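Local structure of putative Type I topoisomerase (Deinococcus radiodurans, 3M4A) at residues 122-136 against 181-195. The protein probably relaxes DNA as a type IB topoisomerase, breaking and rejoining one strand without ATP, and binds duplex DNA in this crystal. Sequence-based numbering, arbitrary orientation.
Sequences KVMALMTRLLHVARF and KATSDRTLAANMQKL. With ACY (acetic acid), chain D; nucleotides of chain B.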
ATOM      1  N   LYS A 122       5.625   3.656 -15.194  1.00  6.89           N
ATOM      2  CA  LYS A 122       6.821   3.688 -14.327  1.00  6.69           C
ATOM      3  C   LYS A 122       6.663   4.739 -13.204  1.00  6.97           C
ATOM      4  O   LYS A 122       6.944   4.472 -12.006  1.00  6.12           O
ATOM      5  CB  LYS A 122       8.088   3.938 -15.144  1.00  6.80           C
ATOM      6  CG  LYS A 122       9.329   4.055 -14.266  1.00  5.96           C
ATOM      7  CD  LYS A 122      10.628   3.794 -14.993  1.00  6.48           C
ATOM      8  CE  LYS A 122      11.791   3.732 -14.005  1.00  6.18           C
ATOM      9  NZ  LYS A 122      13.036   3.212 -14.656  1.00  5.73           N
ATOM     10  N   VAL A 123       6.181   5.922 -13.566  1.00  6.52           N
ATOM     11  CA  VAL A 123       5.945   6.972 -12.560  1.00  6.63           C
ATOM     12  C   VAL A 123       4.866   6.511 -11.570  1.00  6.30           C
ATOM     13  O   VAL A 123       5.007   6.705 -10.359  1.00  6.28           O
ATOM     14  CB  VAL A 123       5.605   8.337 -13.178  1.00  6.75           C
ATOM     15  CG1 VAL A 123       5.441   9.394 -12.100  1.00  7.18           C
ATOM     16  CG2 VAL A 123       6.730   8.778 -14.122  1.00  4.82           C
ATOM     17  N   MET A 124       3.805   5.872 -12.070  1.00  6.65           N
ATOM     18  CA  MET A 124       2.769   5.325 -11.182  1.00  6.85           C
ATOM     19  C   MET A 124       3.270   4.181 -10.300  1.00  5.88           C
ATOM     20  O   MET A 124       2.857   4.074  -9.150  1.00  5.48           O
ATOM     21  CB  MET A 124       1.522   4.934 -11.966  1.00  7.64           C
ATOM     22  CG  MET A 124       0.828   6.159 -12.469  1.00  9.07           C
ATOM     23  SD  MET A 124      -0.746   5.901 -13.309  1.00 10.21           S
ATOM     24  CE  MET A 124      -0.265   4.901 -14.699  1.00 12.42           C
ATOM     25  N   ALA A 125       4.161   3.350 -10.828  1.00  5.13           N
ATOM     26  CA  ALA A 125       4.791   2.310 -10.006  1.00  5.21           C
ATOM     27  C   ALA A 125       5.630   2.933  -8.883  1.00  4.86           C
ATOM     28  O   ALA A 125       5.634   2.419  -7.745  1.00  4.59           O
ATOM     29  CB  ALA A 125       5.655   1.376 -10.884  1.00  4.81           C
ATOM     30  N   LEU A 126       6.349   4.014  -9.183  1.00  4.64           N
ATOM     31  CA  LEU A 126       7.142   4.729  -8.170  1.00  4.65           C
ATOM     32  C   LEU A 126       6.212   5.310  -7.087  1.00  4.85           C
ATOM     33  O   LEU A 126       6.473   5.215  -5.873  1.00  3.05           O
ATOM     34  CB  LEU A 126       7.951   5.855  -8.824  1.00  5.03           C
ATOM     35  CG  LEU A 126       9.110   5.439  -9.733  1.00  5.36           C
ATOM     36  CD1 LEU A 126       9.589   6.610 -10.593  1.00  5.22           C
ATOM     37  CD2 LEU A 126      10.266   4.931  -8.845  1.00  4.19           C
ATOM     38  N   MET A 127       5.104   5.891  -7.529  1.00  4.41           N
ATOM     39  CA  MET A 127       4.121   6.448  -6.596  1.00  4.65           C
ATOM     40  C   MET A 127       3.487   5.374  -5.720  1.00  4.59           C
ATOM     41  O   MET A 127       3.278   5.599  -4.537  1.00  5.35           O
ATOM     42  CB  MET A 127       3.042   7.236  -7.361  1.00  4.36           C
ATOM     43  CG  MET A 127       3.577   8.496  -8.013  1.00  2.23           C
ATOM     44  SD  MET A 127       2.420   9.191  -9.215  1.00  6.88           S
ATOM     45  CE  MET A 127       1.462  10.239  -8.122  1.00  9.69           C
ATOM     46  N   THR A 128       3.223   4.202  -6.303  1.00  3.91           N
ATOM     47  CA  THR A 128       2.646   3.068  -5.585  1.00  3.77           C
ATOM     48  C   THR A 128       3.650   2.557  -4.558  1.00  3.16           C
ATOM     49  O   THR A 128       3.281   2.230  -3.433  1.00  3.12           O
ATOM     50  CB  THR A 128       2.215   1.947  -6.526  1.00  4.14           C
ATOM     51  OG1 THR A 128       1.230   2.451  -7.437  1.00  5.73           O
ATOM     52  CG2 THR A 128       1.582   0.803  -5.734  1.00  5.22           C
ATOM     53  N   ARG A 129       4.922   2.507  -4.929  1.00  2.70           N
ATOM     54  CA  ARG A 129       5.948   2.141  -3.940  1.00  2.75           C
ATOM     55  C   ARG A 129       5.950   3.134  -2.786  1.00  3.42           C
ATOM     56  O   ARG A 129       6.053   2.747  -1.631  1.00  2.35           O
ATOM     57  CB  ARG A 129       7.343   2.008  -4.563  1.00  2.91           C
ATOM     58  CG  ARG A 129       8.402   1.572  -3.553  1.00  2.39           C
ATOM     59  CD  ARG A 129       9.683   1.199  -4.242  1.00  2.99           C
ATOM     60  NE  ARG A 129       9.507  -0.054  -4.972  1.00  3.16           N
ATOM     61  CZ  ARG A 129      10.449  -0.632  -5.709  1.00  5.58           C
ATOM     62  NH1 ARG A 129      11.672  -0.134  -5.779  1.00  5.59           N
ATOM     63  NH2 ARG A 129      10.169  -1.761  -6.330  1.00  5.58           N
ATOM     64  N   LEU A 130       5.839   4.418  -3.078  1.00  3.21           N
ATOM     65  CA  LEU A 130       5.778   5.425  -1.995  1.00  3.10           C
ATOM     66  C   LEU A 130       4.552   5.268  -1.066  1.00  3.37           C
ATOM     67  O   LEU A 130       4.673   5.435   0.138  1.00  3.41           O
ATOM     68  CB  LEU A 130       5.842   6.831  -2.571  1.00  3.42           C
ATOM     69  CG  LEU A 130       7.220   7.197  -3.137  1.00  2.52           C
ATOM     70  CD1 LEU A 130       7.147   8.440  -4.018  1.00  4.03           C
ATOM     71  CD2 LEU A 130       8.203   7.395  -1.967  1.00  3.11           C
ATOM     72  N   LEU A 131       3.395   4.930  -1.632  1.00  3.92           N
ATOM     73  CA  LEU A 131       2.202   4.616  -0.816  1.00  4.01           C
ATOM     74  C   LEU A 131       2.478   3.443   0.115  1.00  3.66           C
ATOM     75  O   LEU A 131       2.110   3.459   1.292  1.00  4.94           O
ATOM     76  CB  LEU A 131       1.006   4.274  -1.701  1.00  4.25           C
ATOM     77  CG  LEU A 131       0.385   5.326  -2.603  1.00  4.94           C
ATOM     78  CD1 LEU A 131      -0.657   4.723  -3.566  1.00  6.37           C
ATOM     79  CD2 LEU A 131      -0.202   6.480  -1.781  1.00  6.96           C
ATOM     80  N   HIS A 132       3.143   2.418  -0.424  1.00  3.71           N
ATOM     81  CA  HIS A 132       3.416   1.206   0.303  1.00  3.67           C
ATOM     82  C   HIS A 132       4.421   1.429   1.430  1.00  3.17           C
ATOM     83  O   HIS A 132       4.153   1.053   2.577  1.00  5.28           O
ATOM     84  CB  HIS A 132       3.934   0.159  -0.678  1.00  4.28           C
ATOM     85  CG  HIS A 132       4.248  -1.177  -0.062  1.00  3.48           C
ATOM     86  ND1 HIS A 132       5.132  -2.050  -0.655  1.00  6.03           N
ATOM     87  CD2 HIS A 132       3.804  -1.790   1.061  1.00  5.98           C
ATOM     88  CE1 HIS A 132       5.215  -3.149   0.072  1.00  6.58           C
ATOM     89  NE2 HIS A 132       4.418  -3.021   1.122  1.00  6.34           N
ATOM     90  N   VAL A 133       5.585   1.996   1.104  1.00  3.30           N
ATOM     91  CA  VAL A 133       6.684   2.060   2.061  1.00  3.28           C
ATOM     92  C   VAL A 133       6.650   3.308   2.942  1.00  4.06           C
ATOM     93  O   VAL A 133       7.319   3.339   3.988  1.00  4.97           O
ATOM     94  CB  VAL A 133       8.089   1.906   1.375  1.00  3.26           C
ATOM     95  CG1 VAL A 133       8.107   0.676   0.444  1.00  4.54           C
ATOM     96  CG2 VAL A 133       8.492   3.152   0.622  1.00  4.85           C
ATOM     97  N   ALA A 134       5.909   4.341   2.529  1.00  4.15           N
ATOM     98  CA  ALA A 134       5.855   5.592   3.290  1.00  4.07           C
ATOM     99  C   ALA A 134       4.456   6.066   3.695  1.00  4.60           C
ATOM    100  O   ALA A 134       4.343   7.082   4.373  1.00  5.27           O
ATOM    101  CB  ALA A 134       6.591   6.693   2.532  1.00  4.32           C
ATOM    102  N   ARG A 135       3.419   5.337   3.290  1.00  4.06           N
ATOM    103  CA  ARG A 135       2.076   5.478   3.892  1.00  4.89           C
ATOM    104  C   ARG A 135       1.471   6.856   3.595  1.00  4.91           C
ATOM    105  O   ARG A 135       0.715   7.427   4.400  1.00  5.47           O
ATOM    106  CB  ARG A 135       2.133   5.166   5.384  1.00  5.26           C
ATOM    107  CG  ARG A 135       2.594   3.743   5.678  1.00  5.65           C
ATOM    108  CD  ARG A 135       3.040   3.528   7.123  1.00  7.24           C
ATOM    109  NE  ARG A 135       4.200   4.334   7.494  1.00  7.99           N
ATOM    110  CZ  ARG A 135       5.464   3.943   7.366  1.00 10.78           C
ATOM    111  NH1 ARG A 135       5.764   2.759   6.867  1.00 11.53           N
ATOM    112  NH2 ARG A 135       6.440   4.752   7.742  1.00 11.52           N
ATOM    113  N   PHE A 136       1.767   7.365   2.402  1.00  5.19           N
ATOM    114  CA  PHE A 136       1.129   8.592   1.919  1.00  5.52           C
ATOM    115  C   PHE A 136      -0.374   8.413   1.677  1.00  6.33           C
ATOM    116  O   PHE A 136      -0.844   7.313   1.355  1.00  5.59           O
ATOM    117  CB  PHE A 136       1.703   8.992   0.568  1.00  5.01           C
ATOM    118  CG  PHE A 136       3.047   9.693   0.601  1.00  4.92           C
ATOM    119  CD1 PHE A 136       3.138  11.088   0.627  1.00  5.41           C
ATOM    120  CD2 PHE A 136       4.222   8.960   0.500  1.00  6.20           C
ATOM    121  CE1 PHE A 136       4.366  11.714   0.591  1.00  5.78           C
ATOM    122  CE2 PHE A 136       5.455   9.571   0.464  1.00  5.34           C
ATOM    123  CZ  PHE A 136       5.542  10.949   0.521  1.00  4.71           C
ATOM    124  N   LYS A 181       8.300  12.387   5.823  1.00  5.50           N
ATOM    125  CA  LYS A 181       8.395  11.006   5.389  1.00  5.83           C
ATOM    126  C   LYS A 181       9.757  10.806   4.772  1.00  4.88           C
ATOM    127  O   LYS A 181      10.355  11.748   4.314  1.00  5.40           O
ATOM    128  CB  LYS A 181       7.320  10.722   4.355  1.00  5.51           C
ATOM    129  CG  LYS A 181       5.925  10.964   4.916  1.00  7.68           C
ATOM    130  CD  LYS A 181       4.849  10.505   3.993  1.00  8.67           C
ATOM    131  CE  LYS A 181       3.486  10.619   4.645  1.00  9.61           C
ATOM    132  NZ  LYS A 181       3.226   9.605   5.722  1.00 11.31           N
ATOM    133  N   ALA A 182      10.240   9.572   4.785  1.00  5.40           N
ATOM    134  CA  ALA A 182      11.572   9.294   4.238  1.00  4.09           C
ATOM    135  C   ALA A 182      11.637   7.875   3.739  1.00  4.08           C
ATOM    136  O   ALA A 182      10.968   6.993   4.261  1.00  4.89           O
ATOM    137  CB  ALA A 182      12.653   9.528   5.290  1.00  4.57           C
ATOM    138  N   THR A 183      12.488   7.659   2.740  1.00  4.56           N
ATOM    139  CA  THR A 183      12.676   6.321   2.145  1.00  4.51           C
ATOM    140  C   THR A 183      14.168   6.056   1.970  1.00  4.83           C
ATOM    141  O   THR A 183      14.951   6.992   1.922  1.00  5.07           O
ATOM    142  CB  THR A 183      11.967   6.174   0.763  1.00  5.22           C
ATOM    143  OG1 THR A 183      12.518   7.079  -0.193  1.00  7.27           O
ATOM    144  CG2 THR A 183      10.446   6.414   0.907  1.00  5.60           C
ATOM    145  N   SER A 184      14.527   4.779   1.870  1.00  4.47           N
ATOM    146  CA  SER A 184      15.918   4.353   1.730  1.00  5.13           C
ATOM    147  C   SER A 184      16.183   3.542   0.465  1.00  6.21           C
ATOM    148  O   SER A 184      17.342   3.165   0.203  1.00  7.40           O
ATOM    149  CB  SER A 184      16.354   3.561   2.974  1.00  5.10           C
ATOM    150  OG  SER A 184      15.518   2.420   3.202  1.00  5.23           O
ATOM    151  N   ASP A 185      15.138   3.278  -0.317  1.00  6.06           N
ATOM    152  CA  ASP A 185      15.228   2.436  -1.511  1.00  6.91           C
ATOM    153  C   ASP A 185      16.056   3.116  -2.607  1.00  6.67           C
ATOM    154  O   ASP A 185      15.844   4.289  -2.925  1.00  7.13           O
ATOM    155  CB  ASP A 185      13.828   2.151  -2.049  1.00  7.06           C
ATOM    156  CG  ASP A 185      13.843   1.298  -3.303  1.00  8.85           C
ATOM    157  OD1 ASP A 185      14.326   0.143  -3.229  1.00 15.47           O
ATOM    158  OD2 ASP A 185      13.383   1.778  -4.350  1.00  9.55           O
ATOM    159  N   ARG A 186      17.002   2.365  -3.172  1.00  7.13           N
ATOM    160  CA  ARG A 186      17.886   2.862  -4.223  1.00  8.03           C
ATOM    161  C   ARG A 186      17.124   3.334  -5.445  1.00  7.33           C
ATOM    162  O   ARG A 186      17.474   4.369  -6.049  1.00  7.63           O
ATOM    163  CB  ARG A 186      18.846   1.741  -4.675  1.00  8.96           C
ATOM    164  CG  ARG A 186      19.883   1.332  -3.689  1.00 12.15           C
ATOM    165  CD  ARG A 186      20.703   0.163  -4.275  1.00 11.44           C
ATOM    166  NE  ARG A 186      19.991  -1.127  -4.304  1.00 13.53           N
ATOM    167  CZ  ARG A 186      20.456  -2.239  -4.882  1.00 13.60           C
ATOM    168  NH1 ARG A 186      21.612  -2.232  -5.518  1.00 12.05           N
ATOM    169  NH2 ARG A 186      19.765  -3.362  -4.836  1.00 13.48           N
ATOM    170  N   THR A 187      16.113   2.558  -5.838  1.00  6.86           N
ATOM    171  CA  THR A 187      15.339   2.827  -7.053  1.00  6.15           C
ATOM    172  C   THR A 187      14.546   4.116  -6.896  1.00  5.59           C
ATOM    173  O   THR A 187      14.563   4.967  -7.784  1.00  5.41           O
ATOM    174  CB  THR A 187      14.480   1.609  -7.426  1.00  6.65           C
ATOM    175  OG1 THR A 187      15.377   0.550  -7.784  1.00  7.49           O
ATOM    176  CG2 THR A 187      13.547   1.910  -8.597  1.00  6.87           C
ATOM    177  N   LEU A 188      13.916   4.304  -5.742  1.00  5.22           N
ATOM    178  CA  LEU A 188      13.227   5.569  -5.474  1.00  5.21           C
ATOM    179  C   LEU A 188      14.176   6.733  -5.541  1.00  5.33           C
ATOM    180  O   LEU A 188      13.852   7.733  -6.154  1.00  5.81           O
ATOM    181  CB  LEU A 188      12.530   5.570  -4.107  1.00  4.96           C
ATOM    182  CG  LEU A 188      11.252   4.725  -3.989  1.00  6.54           C
ATOM    183  CD1 LEU A 188      10.730   4.639  -2.557  1.00 10.58           C
ATOM    184  CD2 LEU A 188      10.149   5.247  -4.915  1.00  9.08           C
ATOM    185  N   ALA A 189      15.347   6.619  -4.905  1.00  4.74           N
ATOM    186  CA  ALA A 189      16.288   7.744  -4.902  1.00  5.35           C
ATOM    187  C   ALA A 189      16.768   8.116  -6.305  1.00  5.22           C
ATOM    188  O   ALA A 189      16.744   9.285  -6.677  1.00  5.39           O
ATOM    189  CB  ALA A 189      17.473   7.469  -3.967  1.00  4.50           C
ATOM    190  N   ALA A 190      17.133   7.118  -7.101  1.00  6.02           N
ATOM    191  CA  ALA A 190      17.631   7.370  -8.462  1.00  6.19           C
ATOM    192  C   ALA A 190      16.567   8.029  -9.357  1.00  6.60           C
ATOM    193  O   ALA A 190      16.849   8.976 -10.107  1.00  7.02           O
ATOM    194  CB  ALA A 190      18.092   6.067  -9.085  1.00  6.86           C
ATOM    195  N   ASN A 191      15.337   7.536  -9.251  1.00  5.79           N
ATOM    196  CA  ASN A 191      14.265   8.040 -10.090  1.00  6.44           C
ATOM    197  C   ASN A 191      13.697   9.356  -9.575  1.00  6.32           C
ATOM    198  O   ASN A 191      13.222  10.164 -10.367  1.00  6.83           O
ATOM    199  CB  ASN A 191      13.188   7.005 -10.277  1.00  7.20           C
ATOM    200  CG  ASN A 191      13.594   5.945 -11.278  1.00  7.15           C
ATOM    201  OD1 ASN A 191      13.555   6.181 -12.492  1.00  8.91           O
ATOM    202  ND2 ASN A 191      14.010   4.783 -10.784  1.00  7.23           N
ATOM    203  N   MET A 192      13.772   9.598  -8.270  1.00  6.15           N
ATOM    204  CA  MET A 192      13.378  10.903  -7.741  0.50  6.25           C
ATOM    205  C   MET A 192      14.304  11.986  -8.310  1.00  6.37           C
ATOM    206  O   MET A 192      13.863  13.093  -8.649  1.00  7.24           O
ATOM    207  CB  MET A 192      13.405  10.905  -6.213  0.50  5.72           C
ATOM    208  CG  MET A 192      12.810  12.133  -5.575  0.50  5.22           C
ATOM    209  SD  MET A 192      11.097  12.389  -6.064  0.50  4.16           S
ATOM    210  CE  MET A 192      10.271  11.149  -5.074  0.50  6.97           C
ATOM    211  N   GLN A 193      15.599  11.672  -8.431  1.00  6.51           N
ATOM    212  CA  GLN A 193      16.541  12.612  -9.045  1.00  7.34           C
ATOM    213  C   GLN A 193      16.116  12.941 -10.479  1.00  7.73           C
ATOM    214  O   GLN A 193      16.151  14.091 -10.887  1.00  7.66           O
ATOM    215  CB  GLN A 193      17.971  12.068  -9.031  1.00  7.50           C
ATOM    216  CG  GLN A 193      18.585  11.952  -7.645  1.00  8.23           C
ATOM    217  CD  GLN A 193      19.310  13.204  -7.140  1.00 12.23           C
ATOM    218  OE1 GLN A 193      19.114  14.317  -7.636  1.00 15.33           O
ATOM    219  NE2 GLN A 193      20.151  13.013  -6.117  1.00 12.06           N
ATOM    220  N   LYS A 194      15.732  11.922 -11.236  1.00  7.89           N
ATOM    221  CA  LYS A 194      15.246  12.101 -12.614  1.00  8.57           C
ATOM    222  C   LYS A 194      13.973  12.946 -12.672  1.00  8.46           C
ATOM    223  O   LYS A 194      13.841  13.807 -13.542  1.00  8.38           O
ATOM    224  CB  LYS A 194      14.975  10.750 -13.282  1.00  8.71           C
ATOM    225  CG  LYS A 194      16.183   9.845 -13.459  1.00 10.85           C
ATOM    226  CD  LYS A 194      15.739   8.486 -14.050  1.00 11.47           C
ATOM    227  CE  LYS A 194      16.670   7.354 -13.668  1.00 13.56           C
ATOM    228  NZ  LYS A 194      16.037   6.014 -13.929  1.00 14.20           N
ATOM    229  N   LEU A 195      13.034  12.714 -11.760  1.00  7.33           N
ATOM    230  CA  LEU A 195      11.828  13.552 -11.698  1.00  7.15           C
ATOM    231  C   LEU A 195      12.173  15.020 -11.420  1.00  7.41           C
ATOM    232  O   LEU A 195      11.623  15.927 -12.030  1.00  7.62           O
ATOM    233  CB  LEU A 195      10.826  13.021 -10.649  1.00  6.75           C
ATOM    234  CG  LEU A 195      10.077  11.738 -11.009  1.00  6.28           C
ATOM    235  CD1 LEU A 195       9.392  11.138  -9.796  1.00  5.53           C
ATOM    236  CD2 LEU A 195       9.032  12.010 -12.087  1.00  7.50           C
TER
HETATM  237  C   ACY D 804       6.216  -1.464  -4.034  1.00  8.62           C
HETATM  238  O   ACY D 804       7.020  -1.377  -4.993  1.00  7.88           O
HETATM  239  OXT ACY D 804       6.588  -1.450  -2.840  1.00  7.46           O
HETATM  240  CH3 ACY D 804       4.755  -1.604  -4.336  1.00  8.72           C
ATOM    241  P    DC B  10      13.176  -2.917  -8.204  1.00  5.88           P
ATOM    242  OP1  DC B  10      11.869  -3.531  -7.992  1.00  5.52           O
ATOM    243  OP2  DC B  10      13.511  -1.717  -7.400  1.00  4.77           O
ATOM    244  O5'  DC B  10      14.271  -4.020  -7.861  1.00  5.68           O
ATOM    245  C5'  DC B  10      14.160  -5.321  -8.462  1.00  6.55           C
ATOM    246  C4'  DC B  10      15.414  -6.114  -8.184  1.00  7.53           C
ATOM    247  O4'  DC B  10      16.545  -5.516  -8.888  1.00  6.40           O
ATOM    248  C3'  DC B  10      15.829  -6.183  -6.712  1.00  7.99           C
ATOM    249  O3'  DC B  10      16.340  -7.461  -6.409  1.00 12.32           O
ATOM    250  C2'  DC B  10      16.940  -5.162  -6.609  1.00  7.42           C
ATOM    251  C1'  DC B  10      17.611  -5.420  -7.946  1.00  6.17           C
ATOM    252  N1   DC B  10      18.539  -4.375  -8.410  1.00  4.90           N
ATOM    253  C2   DC B  10      19.566  -4.766  -9.280  1.00  3.47           C
ATOM    254  O2   DC B  10      19.661  -5.961  -9.621  1.00  5.00           O
ATOM    255  N3   DC B  10      20.438  -3.835  -9.710  1.00  4.03           N
ATOM    256  C4   DC B  10      20.331  -2.566  -9.320  1.00  5.01           C
ATOM    257  N4   DC B  10      21.217  -1.694  -9.792  1.00  6.12           N
ATOM    258  C5   DC B  10      19.286  -2.147  -8.442  1.00  6.27           C
ATOM    259  C6   DC B  10      18.429  -3.080  -8.011  1.00  5.79           C
ATOM    260  P    DG B   9      15.972   1.799 -12.497  1.00  5.93           P
ATOM    261  OP1  DG B   9      14.919   2.821 -12.776  1.00  6.83           O
ATOM    262  OP2  DG B   9      17.193   2.178 -11.757  1.00  6.51           O
ATOM    263  O5'  DG B   9      15.345   0.541 -11.739  1.00  6.23           O
ATOM    264  C5'  DG B   9      14.179  -0.084 -12.216  1.00  6.76           C
ATOM    265  C4'  DG B   9      14.091  -1.520 -11.725  1.00  6.43           C
ATOM    266  O4'  DG B   9      15.148  -2.359 -12.250  1.00  4.58           O
ATOM    267  C3'  DG B   9      14.257  -1.666 -10.217  1.00  3.91           C
ATOM    268  O3'  DG B   9      13.348  -2.650  -9.770  1.00  4.13           O
ATOM    269  C2'  DG B   9      15.750  -1.981 -10.019  1.00  4.40           C
ATOM    270  C1'  DG B   9      16.038  -2.848 -11.214  1.00  4.16           C
ATOM    271  N9   DG B   9      17.344  -2.742 -11.849  1.00  3.17           N
ATOM    272  C8   DG B   9      18.027  -1.597 -12.115  1.00  3.42           C
ATOM    273  N7   DG B   9      19.135  -1.759 -12.778  1.00  3.79           N
ATOM    274  C5   DG B   9      19.190  -3.121 -12.971  1.00  3.18           C
ATOM    275  C6   DG B   9      20.157  -3.905 -13.630  1.00  3.88           C
ATOM    276  O6   DG B   9      21.190  -3.558 -14.210  1.00  3.78           O
ATOM    277  N1   DG B   9      19.817  -5.238 -13.589  1.00  3.22           N
ATOM    278  C2   DG B   9      18.696  -5.768 -13.001  1.00  3.34           C
ATOM    279  N2   DG B   9      18.518  -7.095 -13.057  1.00  3.02           N
ATOM    280  N3   DG B   9      17.773  -5.039 -12.409  1.00  3.50           N
ATOM    281  C4   DG B   9      18.105  -3.741 -12.402  1.00  2.49           C
ATOM    282  P    DG B  11      15.672  -8.376  -5.304  1.00 16.50           P
ATOM    283  OP1  DG B  11      14.337  -8.736  -5.829  1.00 18.54           O
ATOM    284  OP2  DG B  11      15.920  -7.752  -3.995  1.00 17.67           O
ATOM    285  O5'  DG B  11      16.602  -9.676  -5.430  1.00 14.08           O
ATOM    286  C5'  DG B  11      16.653 -10.447  -6.610  1.00 13.74           C
ATOM    287  C4'  DG B  11      18.041 -11.018  -6.814  1.00 12.04           C
ATOM    288  O4'  DG B  11      18.958  -9.985  -7.278  1.00 11.38           O
ATOM    289  C3'  DG B  11      18.673 -11.589  -5.544  1.00 13.41           C
ATOM    290  O3'  DG B  11      19.331 -12.794  -5.888  1.00 16.44           O
ATOM    291  C2'  DG B  11      19.604 -10.478  -5.073  1.00 11.83           C
ATOM    292  C1'  DG B  11      20.076  -9.871  -6.385  1.00  8.20           C
ATOM    293  N9   DG B  11      20.468  -8.457  -6.362  1.00  6.63           N
ATOM    294  C8   DG B  11      19.833  -7.448  -5.712  1.00  6.53           C
ATOM    295  N7   DG B  11      20.378  -6.288  -5.888  1.00  7.04           N
ATOM    296  C5   DG B  11      21.445  -6.546  -6.730  1.00  5.13           C
ATOM    297  C6   DG B  11      22.401  -5.664  -7.267  1.00  5.20           C
ATOM    298  O6   DG B  11      22.504  -4.442  -7.083  1.00  6.51           O
ATOM    299  N1   DG B  11      23.323  -6.308  -8.073  1.00  6.36           N
ATOM    300  C2   DG B  11      23.308  -7.669  -8.321  1.00  5.47           C
ATOM    301  N2   DG B  11      24.286  -8.107  -9.131  1.00  7.28           N
ATOM    302  N3   DG B  11      22.418  -8.524  -7.819  1.00  6.57           N
ATOM    303  C4   DG B  11      21.506  -7.884  -7.040  1.00  6.83           C
TER
HETATM  304  O   HOH W   1      14.289   5.355 -16.175  1.00 12.42           O
HETATM  305  O   HOH W   2       9.265   4.983   5.196  1.00 24.78           O
HETATM  306  O   HOH W   3       0.665  10.584   5.893  1.00 12.85           O
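Leu188 is the knob of this contact, set in a hole formed by Leu126, Arg129, Leu130 and Val133 of helix 122-134. Its CD1 lies 3.8 Å from Leu130 CD2, whereas its CD2 meets Leu126 CD2 at 3.9 Å. The axes of segments 122-134 and 186-195 approach to 10.8 Å at 131°, a wide spacing that the leucines bridge. Toward the helix end, Thr183 CG2 fits against Leu130 CD2 and Val133 CG2.

The polar side faces the DNA. With CG anti to the backbone N (chi1 -178°) and a bend at chi3, Arg129 lays CD on Leu188 and delivers NH1 to Asp185 OD2 at 2.9 Å, guanidinium and carboxylate nearly perpendicular. Asp185 is the N-cap of helix 186-195, and its OD2 also accepts from Leu188 N, from the opposite carboxylate face. Arg129 NH1 and NH2 grip OP2 and OP1 of DC10 of chain B, and NE binds acetate; Asp185 thus probably fixes the guanidinium's rotation. Lys122 NZ (2.7 Å) and Asn191 ND2 (2.9 Å) both donate to OP1 of DG9 of chain B.

The far end is close-packed too: Lys181 CD makes a CH-pi contact 3.5 Å from the Phe136 centroid, 8° off the ring normal, while Lys181 NZ donates to Ala134 O at 3.1 Å, a water and Asp277 O. The solvent side is the exposed Val133 edge, where a water donates to Val133 O and Ala182 O.

Around this, helix 91-113 touches Leu126 and Arg129, helix 219-230 packs on Ala125 and Thr128, and strand 166-172 pairs with strand 178-183 and meets Leu130 through Phe169.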